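Local coordinates for protein SeqA (Vibrio cholerae, PDB 3SK7) that negatively regulates the initiation of chromosome replication, very probably by binding pairs of hemimethylated GATC sequences at the origin so that re-initiation is blocked, at residues Met28-Thr33 / Glu110-Ser115; Ser32-Ile37 / Glu96-Arg101; Phe80-Asn85 / Gln92-Gln97. One frame throughout, in Å; residues are numbered along the deposited sequence. Where two conformers were deposited one is given.

Interaction 1. Residues Met28-Thr33 / Glu110-Ser115; sequences MLILST and EKVTHS
Ile30 of helix 23-37 meets Val112 and Ser115 near the carboxyl end of helix 106-114 in a small, buried helix-helix contact close to the centre of the chain. No hydrogen bond crosses it. Three atoms of Ile30 converge on one methyl: CD1 lies 3.8 Å from Val112 CG1, CG2 lies equally near that carbon, and CG1 is only slightly farther. The two beta-branched side chains slide past each other in opposite directions, so they touch flank to flank. Val112 CG1, anti to its own backbone nitrogen (chi1 170°), is the branch that reaches the isoleucine. The gamma-delta arm of Ile30 is long enough to reach beyond the valine side chain, bringing CD1 to 3.8 Å from the backbone oxygen Val112 O and within 3.9 Å of Ser115 OG. The serine hydroxyl can lie beside an apolar methyl at little cost, since its hydrogen-bonding need is probably met: OG donates to Val112 O at 2.6 Å, with a C=O...O angle of 137°. The same carbonyl also accepts Ser115 N, and this double grip ties Ser115 back to Val112. Phe17 of helix 15-18 touches both Ile30 and Ser115, while Val95 of helix 88-101 packs against both Ile30 and Val112.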
loop_
_atom_site.group_PDB
_atom_site.type_symbol
_atom_site.label_atom_id
_atom_site.label_comp_id
_atom_site.label_asym_id
_atom_site.label_seq_id
_atom_site.Cartn_x
_atom_site.Cartn_y
_atom_site.Cartn_z
ATOM N N MET A 28 -1.055 -1.882 -5.340
ATOM C CA MET A 28 -0.425 -0.629 -5.708
ATOM C C MET A 28 -1.350 0.596 -5.640
ATOM O O MET A 28 -0.940 1.663 -5.151
ATOM C CB MET A 28 0.213 -0.732 -7.092
ATOM C CG MET A 28 1.451 -1.615 -7.156
ATOM S SD MET A 28 2.721 -1.055 -6.026
ATOM C CE MET A 28 4.202 -1.674 -6.740
ATOM N N LEU A 29 -2.589 0.438 -6.131
ATOM C CA LEU A 29 -3.513 1.554 -6.105
ATOM C C LEU A 29 -3.921 1.901 -4.669
ATOM O O LEU A 29 -4.082 3.061 -4.327
ATOM C CB LEU A 29 -4.733 1.264 -6.975
ATOM C CG LEU A 29 -5.776 2.369 -7.093
ATOM C CD1 LEU A 29 -5.143 3.687 -7.497
ATOM C CD2 LEU A 29 -6.849 1.969 -8.086
ATOM N N ILE A 30 -4.068 0.896 -3.832
ATOM C CA ILE A 30 -4.322 1.142 -2.413
ATOM C C ILE A 30 -3.188 1.966 -1.777
ATOM O O ILE A 30 -3.442 2.982 -1.093
ATOM C CB ILE A 30 -4.494 -0.178 -1.660
ATOM C CG1 ILE A 30 -5.874 -0.773 -1.928
ATOM C CG2 ILE A 30 -4.326 0.005 -0.145
ATOM C CD1 ILE A 30 -5.990 -2.258 -1.611
ATOM N N LEU A 31 -1.942 1.552 -2.018
ATOM C CA LEU A 31 -0.802 2.305 -1.497
ATOM C C LEU A 31 -0.739 3.730 -2.065
ATOM O O LEU A 31 -0.520 4.692 -1.322
ATOM C CB LEU A 31 0.495 1.573 -1.754
ATOM C CG LEU A 31 0.665 0.243 -1.015
ATOM C CD1 LEU A 31 1.820 -0.535 -1.613
ATOM C CD2 LEU A 31 0.884 0.454 0.458
ATOM N N SER A 32 -0.943 3.869 -3.368
ATOM C CA SER A 32 -0.928 5.198 -3.971
ATOM C C SER A 32 -1.980 6.078 -3.328
ATOM O O SER A 32 -1.760 7.283 -3.115
ATOM C CB SER A 32 -1.205 5.128 -5.476
ATOM O OG SER A 32 -0.160 4.488 -6.196
ATOM N N THR A 33 -3.137 5.489 -3.066
ATOM C CA THR A 33 -4.259 6.243 -2.519
ATOM C C THR A 33 -3.991 6.673 -1.078
ATOM O O THR A 33 -4.304 7.796 -0.685
ATOM C CB THR A 33 -5.552 5.447 -2.602
ATOM O OG1 THR A 33 -5.863 5.165 -3.970
ATOM C CG2 THR A 33 -6.713 6.230 -2.000
ATOM N N GLU A 110 -10.017 -3.917 7.367
ATOM C CA GLU A 110 -10.475 -5.236 6.955
ATOM C C GLU A 110 -11.072 -5.198 5.550
ATOM O O GLU A 110 -10.772 -6.075 4.726
ATOM C CB GLU A 110 -11.511 -5.774 7.953
ATOM C CG GLU A 110 -12.021 -7.187 7.606
ATOM C CD GLU A 110 -13.201 -7.648 8.446
ATOM O OE1 GLU A 110 -13.805 -6.798 9.142
ATOM O OE2 GLU A 110 -13.525 -8.863 8.396
ATOM N N LYS A 111 -11.909 -4.196 5.265
ATOM C CA LYS A 111 -12.471 -4.129 3.908
ATOM C C LYS A 111 -11.412 -3.903 2.842
ATOM O O LYS A 111 -11.462 -4.503 1.766
ATOM C CB LYS A 111 -13.559 -3.065 3.815
ATOM C CG LYS A 111 -14.683 -3.294 4.834
ATOM C CD LYS A 111 -15.668 -2.186 4.834
ATOM C CE LYS A 111 -16.674 -2.377 5.960
ATOM N NZ LYS A 111 -17.411 -3.672 5.861
ATOM N N VAL A 112 -10.448 -3.040 3.138
ATOM C CA VAL A 112 -9.415 -2.727 2.161
ATOM C C VAL A 112 -8.503 -3.943 1.910
ATOM O O VAL A 112 -8.222 -4.295 0.753
ATOM C CB VAL A 112 -8.581 -1.510 2.620
ATOM C CG1 VAL A 112 -7.351 -1.315 1.758
ATOM C CG2 VAL A 112 -9.409 -0.239 2.581
ATOM N N THR A 113 -8.055 -4.596 2.977
ATOM C CA THR A 113 -7.191 -5.752 2.800
ATOM C C THR A 113 -7.925 -6.935 2.154
ATOM O O THR A 113 -7.343 -7.648 1.323
ATOM C CB THR A 113 -6.540 -6.195 4.135
ATOM O OG1 THR A 113 -7.544 -6.537 5.094
ATOM C CG2 THR A 113 -5.639 -5.129 4.681
ATOM N N HIS A 114 -9.193 -7.134 2.502
ATOM C CA HIS A 114 -9.957 -8.202 1.851
ATOM C C HIS A 114 -10.111 -8.001 0.356
ATOM O O HIS A 114 -10.323 -8.968 -0.374
ATOM C CB HIS A 114 -11.333 -8.347 2.506
ATOM C CG HIS A 114 -11.289 -9.028 3.835
ATOM N ND1 HIS A 114 -12.424 -9.493 4.471
ATOM C CD2 HIS A 114 -10.256 -9.327 4.658
ATOM C CE1 HIS A 114 -12.091 -10.046 5.618
ATOM N NE2 HIS A 114 -10.774 -9.962 5.756
ATOM N N SER A 115 -9.961 -6.764 -0.111
ATOM C CA SER A 115 -10.173 -6.441 -1.516
ATOM C C SER A 115 -8.974 -6.753 -2.396
ATOM O O SER A 115 -9.085 -6.741 -3.633
ATOM C CB SER A 115 -10.520 -4.965 -1.676
ATOM O OG SER A 115 -9.344 -4.167 -1.576
#

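Interaction 2. Residues Ser32-Ile37 / Glu96-Arg101; sequences STLHRI and EQVMVR
Val98 is the first residue of 96-101 to meet helix 23-37, and it does so lightly: its CG1 approaches Leu34 CD1 at 4.2 Å. Its side chain leaves the backbone toward helix 23-37, and a compact valine is short enough to fit there with only this light contact; it also touches Thr46 of helix 39-47. One residue on, Met99 makes the closer contact. Its CG methylene makes the closest approach, lying 3.8 Å from Leu34 CD1 and 3.9 Å from CD2, with the terminal methyl CE alongside at 4.2 Å from Leu34 CD2. The fork of the leucine thus straddles the base of the methionine chain, and the two side chains cross at about a right angle. Met99 CG stands beside the backbone nitrogen, anti to the carbonyl carbon (chi1 -73°), which brings the methylene against the leucine fork; the bend at chi3 (72°) folds the chain so that CE also stays near Leu34 CD2. Its flexible, unbranched chain suits this place, because beyond Leu34 it also packs on Ile109 and Val112 of helix 106-114. Farther along, Arg101 takes no part in the leucine contact and instead forms a salt bridge to Glu44 and a cation-pi contact with Phe48. Leu34 itself is further enclosed by Phe42 and Phe104, the latter also touching Met99. The contact between the segments is purely apolar, with three buried apolar side chains and no hydrogen bond across it, so it depends on shape fit and the exclusion of water, with no directional polar bond between the segments.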
loop_
_atom_site.group_PDB
_atom_site.type_symbol
_atom_site.label_atom_id
_atom_site.label_comp_id
_atom_site.label_asym_id
_atom_site.label_seq_id
_atom_site.Cartn_x
_atom_site.Cartn_y
_atom_site.Cartn_z
ATOM N N SER A 32 -0.943 3.869 -3.368
ATOM C CA SER A 32 -0.928 5.198 -3.971
ATOM C C SER A 32 -1.980 6.078 -3.328
ATOM O O SER A 32 -1.760 7.283 -3.115
ATOM C CB SER A 32 -1.205 5.128 -5.476
ATOM O OG SER A 32 -0.160 4.488 -6.196
ATOM N N THR A 33 -3.137 5.489 -3.066
ATOM C CA THR A 33 -4.259 6.243 -2.519
ATOM C C THR A 33 -3.991 6.673 -1.078
ATOM O O THR A 33 -4.304 7.796 -0.685
ATOM C CB THR A 33 -5.552 5.447 -2.602
ATOM O OG1 THR A 33 -5.863 5.165 -3.970
ATOM C CG2 THR A 33 -6.713 6.230 -2.000
ATOM N N LEU A 34 -3.409 5.774 -0.291
ATOM C CA LEU A 34 -3.060 6.104 1.089
ATOM C C LEU A 34 -2.105 7.274 1.117
ATOM O O LEU A 34 -2.232 8.184 1.957
ATOM C CB LEU A 34 -2.451 4.892 1.799
ATOM C CG LEU A 34 -3.446 3.784 2.140
ATOM C CD1 LEU A 34 -2.701 2.536 2.514
ATOM C CD2 LEU A 34 -4.360 4.175 3.263
ATOM N N HIS A 35 -1.132 7.260 0.211
ATOM C CA HIS A 35 -0.199 8.373 0.129
ATOM C C HIS A 35 -0.878 9.681 -0.274
ATOM O O HIS A 35 -0.570 10.745 0.264
ATOM C CB HIS A 35 0.922 8.038 -0.846
ATOM C CG HIS A 35 1.898 9.154 -1.076
ATOM N ND1 HIS A 35 1.751 10.062 -2.086
ATOM C CD2 HIS A 35 3.029 9.481 -0.409
ATOM C CE1 HIS A 35 2.772 10.924 -2.049
ATOM N NE2 HIS A 35 3.553 10.587 -1.046
ATOM N N ARG A 36 -1.779 9.606 -1.236
ATOM C CA ARG A 36 -2.545 10.764 -1.660
ATOM C C ARG A 36 -3.348 11.368 -0.516
ATOM O O ARG A 36 -3.409 12.605 -0.355
ATOM C CB ARG A 36 -3.495 10.371 -2.796
ATOM C CG ARG A 36 -4.322 11.531 -3.302
ATOM C CD ARG A 36 -5.031 11.202 -4.607
ATOM N NE ARG A 36 -5.986 10.106 -4.487
ATOM C CZ ARG A 36 -7.194 10.209 -3.925
ATOM N NH1 ARG A 36 -8.004 9.151 -3.877
ATOM N NH2 ARG A 36 -7.594 11.365 -3.393
ATOM N N ILE A 37 -3.974 10.499 0.279
ATOM C CA ILE A 37 -4.819 10.945 1.381
ATOM C C ILE A 37 -4.052 11.670 2.476
ATOM O O ILE A 37 -4.539 12.660 3.032
ATOM C CB ILE A 37 -5.578 9.728 2.012
ATOM C CG1 ILE A 37 -6.662 9.254 1.062
ATOM C CG2 ILE A 37 -6.159 10.092 3.371
ATOM C CD1 ILE A 37 -7.229 7.931 1.480
ATOM N N GLU A 96 -2.180 -3.647 6.026
ATOM C CA GLU A 96 -2.689 -3.516 7.372
ATOM C C GLU A 96 -1.710 -2.775 8.279
ATOM O O GLU A 96 -2.104 -1.873 9.010
ATOM C CB GLU A 96 -2.981 -4.901 7.967
ATOM C CG GLU A 96 -3.402 -4.854 9.428
ATOM C CD GLU A 96 -3.613 -6.214 10.031
ATOM O OE1 GLU A 96 -3.007 -7.218 9.564
ATOM O OE2 GLU A 96 -4.379 -6.265 11.004
ATOM N N GLN A 97 -0.437 -3.162 8.235
ATOM C CA GLN A 97 0.575 -2.522 9.064
ATOM C C GLN A 97 0.623 -1.025 8.805
ATOM O O GLN A 97 0.649 -0.176 9.758
ATOM C CB GLN A 97 1.955 -3.133 8.800
ATOM C CG GLN A 97 2.130 -4.523 9.385
ATOM C CD GLN A 97 3.324 -5.287 8.828
ATOM O OE1 GLN A 97 4.248 -4.713 8.244
ATOM N NE2 GLN A 97 3.306 -6.605 9.015
ATOM N N VAL A 98 0.620 -0.664 7.526
ATOM C CA VAL A 98 0.647 0.739 7.167
ATOM C C VAL A 98 -0.606 1.482 7.668
ATOM O O VAL A 98 -0.514 2.573 8.261
ATOM C CB VAL A 98 0.778 0.899 5.646
ATOM C CG1 VAL A 98 0.532 2.330 5.208
ATOM C CG2 VAL A 98 2.163 0.441 5.166
ATOM N N MET A 99 -1.775 0.903 7.415
ATOM C CA MET A 99 -3.012 1.577 7.744
ATOM C C MET A 99 -3.207 1.678 9.252
ATOM O O MET A 99 -3.721 2.676 9.742
ATOM C CB MET A 99 -4.207 0.869 7.105
ATOM C CG MET A 99 -4.295 1.073 5.610
ATOM S SD MET A 99 -5.812 0.458 4.854
ATOM C CE MET A 99 -6.950 1.667 5.451
ATOM N N VAL A 100 -2.798 0.651 9.994
ATOM C CA VAL A 100 -2.864 0.722 11.449
ATOM C C VAL A 100 -1.995 1.860 11.970
ATOM O O VAL A 100 -2.434 2.648 12.849
ATOM C CB VAL A 100 -2.412 -0.609 12.089
ATOM C CG1 VAL A 100 -2.145 -0.423 13.555
ATOM C CG2 VAL A 100 -3.470 -1.665 11.907
ATOM N N ARG A 101 -0.774 1.960 11.451
ATOM C CA ARG A 101 0.124 3.015 11.882
ATOM C C ARG A 101 -0.366 4.417 11.504
ATOM O O ARG A 101 -0.148 5.386 12.249
ATOM C CB ARG A 101 1.500 2.773 11.327
ATOM C CG ARG A 101 2.511 3.753 11.767
ATOM C CD ARG A 101 2.816 3.601 13.241
ATOM N NE ARG A 101 4.019 4.348 13.553
ATOM C CZ ARG A 101 4.790 4.116 14.599
ATOM N NH1 ARG A 101 5.868 4.851 14.756
ATOM N NH2 ARG A 101 4.476 3.164 15.469
#

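Interaction 3. Residues Phe80-Asn85 / Gln92-Gln97; sequences FWVITN and QQMVEQ
Met94 lays its terminal methyl against Val82, with CE 3.6 Å from Val82 CG2, where helix 88-101 covers the short strand 81-82. The side chains meet at a slant. The valine branch that touches is the one anti to its backbone nitrogen, while CG1 occupies the position between nitrogen and carbonyl carbon (chi1 65°) and packs on Met28 of helix 23-37. Met94 can span the gap because it is long: the nearest alpha carbons, those of Val82 and Met94, are 9.9 Å apart. A turn at chi3 (64°) swings CE round the sulfur toward the strand. There the methyl also comes 4.1 Å from Ile83 O and, more loosely, 4.5 Å from Ile83 CG1. That carbonyl accepts a hydrogen bond from Asn86 ND2; the methyl is merely in van der Waals range of it. Valine suits the strand here, since its branched carbon fits the extended backbone and gives the helix a short, stiff apolar surface. Phe27 adds a further apolar neighbour to Met94. Strand 81-82 is the central strand of a small three-stranded antiparallel sheet, and the contact illustrates helix-on-sheet packing in the mainly helical SeqA C-terminal domain.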
loop_
_atom_site.group_PDB
_atom_site.type_symbol
_atom_site.label_atom_id
_atom_site.label_comp_id
_atom_site.label_asym_id
_atom_site.label_seq_id
_atom_site.Cartn_x
_atom_site.Cartn_y
_atom_site.Cartn_z
ATOM N N PHE A 80 7.984 6.600 -3.474
ATOM C CA PHE A 80 8.325 5.360 -2.788
ATOM C C PHE A 80 8.318 4.122 -3.670
ATOM O O PHE A 80 7.711 4.117 -4.754
ATOM C CB PHE A 80 7.398 5.172 -1.570
ATOM C CG PHE A 80 7.490 6.292 -0.575
ATOM C CD1 PHE A 80 8.633 6.479 0.193
ATOM C CD2 PHE A 80 6.475 7.216 -0.439
ATOM C CE1 PHE A 80 8.727 7.515 1.094
ATOM C CE2 PHE A 80 6.592 8.263 0.472
ATOM C CZ PHE A 80 7.732 8.398 1.219
ATOM N N TRP A 81 8.982 3.079 -3.175
ATOM C CA TRP A 81 9.123 1.773 -3.785
ATOM C C TRP A 81 8.735 0.734 -2.752
ATOM O O TRP A 81 8.865 0.970 -1.538
ATOM C CB TRP A 81 10.581 1.521 -4.191
ATOM C CG TRP A 81 11.035 2.379 -5.349
ATOM C CD1 TRP A 81 11.249 3.729 -5.349
ATOM C CD2 TRP A 81 11.298 1.930 -6.674
ATOM N NE1 TRP A 81 11.628 4.148 -6.609
ATOM C CE2 TRP A 81 11.653 3.062 -7.440
ATOM C CE3 TRP A 81 11.262 0.686 -7.295
ATOM C CZ2 TRP A 81 11.975 2.974 -8.792
ATOM C CZ3 TRP A 81 11.596 0.605 -8.625
ATOM C CH2 TRP A 81 11.940 1.739 -9.362
ATOM N N VAL A 82 8.243 -0.410 -3.236
ATOM C CA VAL A 82 7.847 -1.507 -2.357
ATOM C C VAL A 82 8.298 -2.839 -2.921
ATOM O O VAL A 82 8.378 -3.001 -4.133
ATOM C CB VAL A 82 6.321 -1.482 -2.121
ATOM C CG1 VAL A 82 5.535 -1.743 -3.404
ATOM C CG2 VAL A 82 5.900 -2.465 -1.069
ATOM N N ILE A 83 8.639 -3.779 -2.051
ATOM C CA ILE A 83 8.978 -5.116 -2.494
ATOM C C ILE A 83 7.712 -5.885 -2.920
ATOM O O ILE A 83 6.643 -5.753 -2.311
ATOM C CB ILE A 83 9.794 -5.894 -1.458
ATOM C CG1 ILE A 83 8.954 -6.269 -0.247
ATOM C CG2 ILE A 83 11.022 -5.084 -1.033
ATOM C CD1 ILE A 83 9.688 -7.174 0.715
ATOM N N THR A 84 7.827 -6.655 -3.999
ATOM C CA THR A 84 6.690 -7.371 -4.543
ATOM C C THR A 84 6.925 -8.852 -4.706
ATOM O O THR A 84 6.085 -9.523 -5.297
ATOM C CB THR A 84 6.194 -6.798 -5.869
ATOM O OG1 THR A 84 7.130 -7.083 -6.915
ATOM C CG2 THR A 84 5.984 -5.317 -5.790
ATOM N N ASN A 85 8.013 -9.365 -4.136
ATOM C CA ASN A 85 8.273 -10.810 -4.149
ATOM C C ASN A 85 7.449 -11.496 -3.076
ATOM O O ASN A 85 7.985 -12.115 -2.152
ATOM C CB ASN A 85 9.759 -11.111 -3.890
ATOM C CG ASN A 85 10.186 -10.761 -2.455
ATOM O OD1 ASN A 85 9.593 -9.896 -1.812
ATOM N ND2 ASN A 85 11.209 -11.440 -1.955
ATOM N N GLN A 92 -1.558 -8.185 2.018
ATOM C CA GLN A 92 -2.596 -7.781 2.967
ATOM C C GLN A 92 -1.967 -7.336 4.281
ATOM O O GLN A 92 -2.348 -6.306 4.863
ATOM C CB GLN A 92 -3.580 -8.943 3.184
ATOM C CG GLN A 92 -4.469 -9.225 1.987
ATOM C CD GLN A 92 -5.249 -10.502 2.118
ATOM O OE1 GLN A 92 -4.820 -11.467 2.748
ATOM N NE2 GLN A 92 -6.385 -10.532 1.474
ATOM N N GLN A 93 -1.005 -8.114 4.768
ATOM C CA GLN A 93 -0.358 -7.772 6.032
ATOM C C GLN A 93 0.391 -6.459 5.967
ATOM O O GLN A 93 0.420 -5.698 6.926
ATOM C CB GLN A 93 0.626 -8.885 6.435
ATOM C CG GLN A 93 -0.066 -10.186 6.778
ATOM C CD GLN A 93 0.905 -11.304 7.153
ATOM O OE1 GLN A 93 2.069 -11.281 6.762
ATOM N NE2 GLN A 93 0.429 -12.276 7.927
ATOM N N MET A 94 1.019 -6.202 4.836
ATOM C CA MET A 94 1.761 -4.954 4.647
ATOM C C MET A 94 0.821 -3.749 4.674
ATOM O O MET A 94 1.105 -2.723 5.314
ATOM C CB MET A 94 2.515 -4.995 3.327
ATOM C CG MET A 94 3.575 -6.094 3.286
ATOM S SD MET A 94 4.220 -6.481 1.644
ATOM C CE MET A 94 4.971 -4.906 1.342
ATOM N N VAL A 95 -0.299 -3.875 3.963
ATOM C CA VAL A 95 -1.269 -2.787 3.934
ATOM C C VAL A 95 -1.891 -2.561 5.328
ATOM O O VAL A 95 -2.089 -1.428 5.757
ATOM C CB VAL A 95 -2.367 -3.051 2.893
ATOM C CG1 VAL A 95 -3.547 -2.122 3.100
ATOM C CG2 VAL A 95 -1.829 -2.892 1.490
ATOM N N GLU A 96 -2.180 -3.647 6.026
ATOM C CA GLU A 96 -2.689 -3.516 7.372
ATOM C C GLU A 96 -1.710 -2.775 8.279
ATOM O O GLU A 96 -2.104 -1.873 9.010
ATOM C CB GLU A 96 -2.981 -4.901 7.967
ATOM C CG GLU A 96 -3.402 -4.854 9.428
ATOM C CD GLU A 96 -3.613 -6.214 10.031
ATOM O OE1 GLU A 96 -3.007 -7.218 9.564
ATOM O OE2 GLU A 96 -4.379 -6.265 11.004
ATOM N N GLN A 97 -0.437 -3.162 8.235
ATOM C CA GLN A 97 0.575 -2.522 9.064
ATOM C C GLN A 97 0.623 -1.025 8.805
ATOM O O GLN A 97 0.649 -0.176 9.758
ATOM C CB GLN A 97 1.955 -3.133 8.800
ATOM C CG GLN A 97 2.130 -4.523 9.385
ATOM C CD GLN A 97 3.324 -5.287 8.828
ATOM O OE1 GLN A 97 4.248 -4.713 8.244
ATOM N NE2 GLN A 97 3.306 -6.605 9.015
#

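In the fold
All three contacts are buried, each about 6 Å from the centre of the chain, and none carries a hydrogen bond between its segments. Interactions 1 and 2 both start from helix 23-37, which presents Ile30 to helix 106-114 and, one turn later, Leu34 to helix 88-101; they join directly where Val112 CG1 packs on Met99 SD. Interactions 2 and 3 share helix 88-101: Met99 meets Leu34 of helix 23-37, while Met94 reaches strand 81-82 and also touches Phe27 of helix 23-37. Interaction 1 joins branched aliphatic side chains and a serine, whereas a methionine meets branched partners in interactions 2 and 3. A probable hydrogen bond from Gln92 to Thr113 O links segments 92-97 and 110-115.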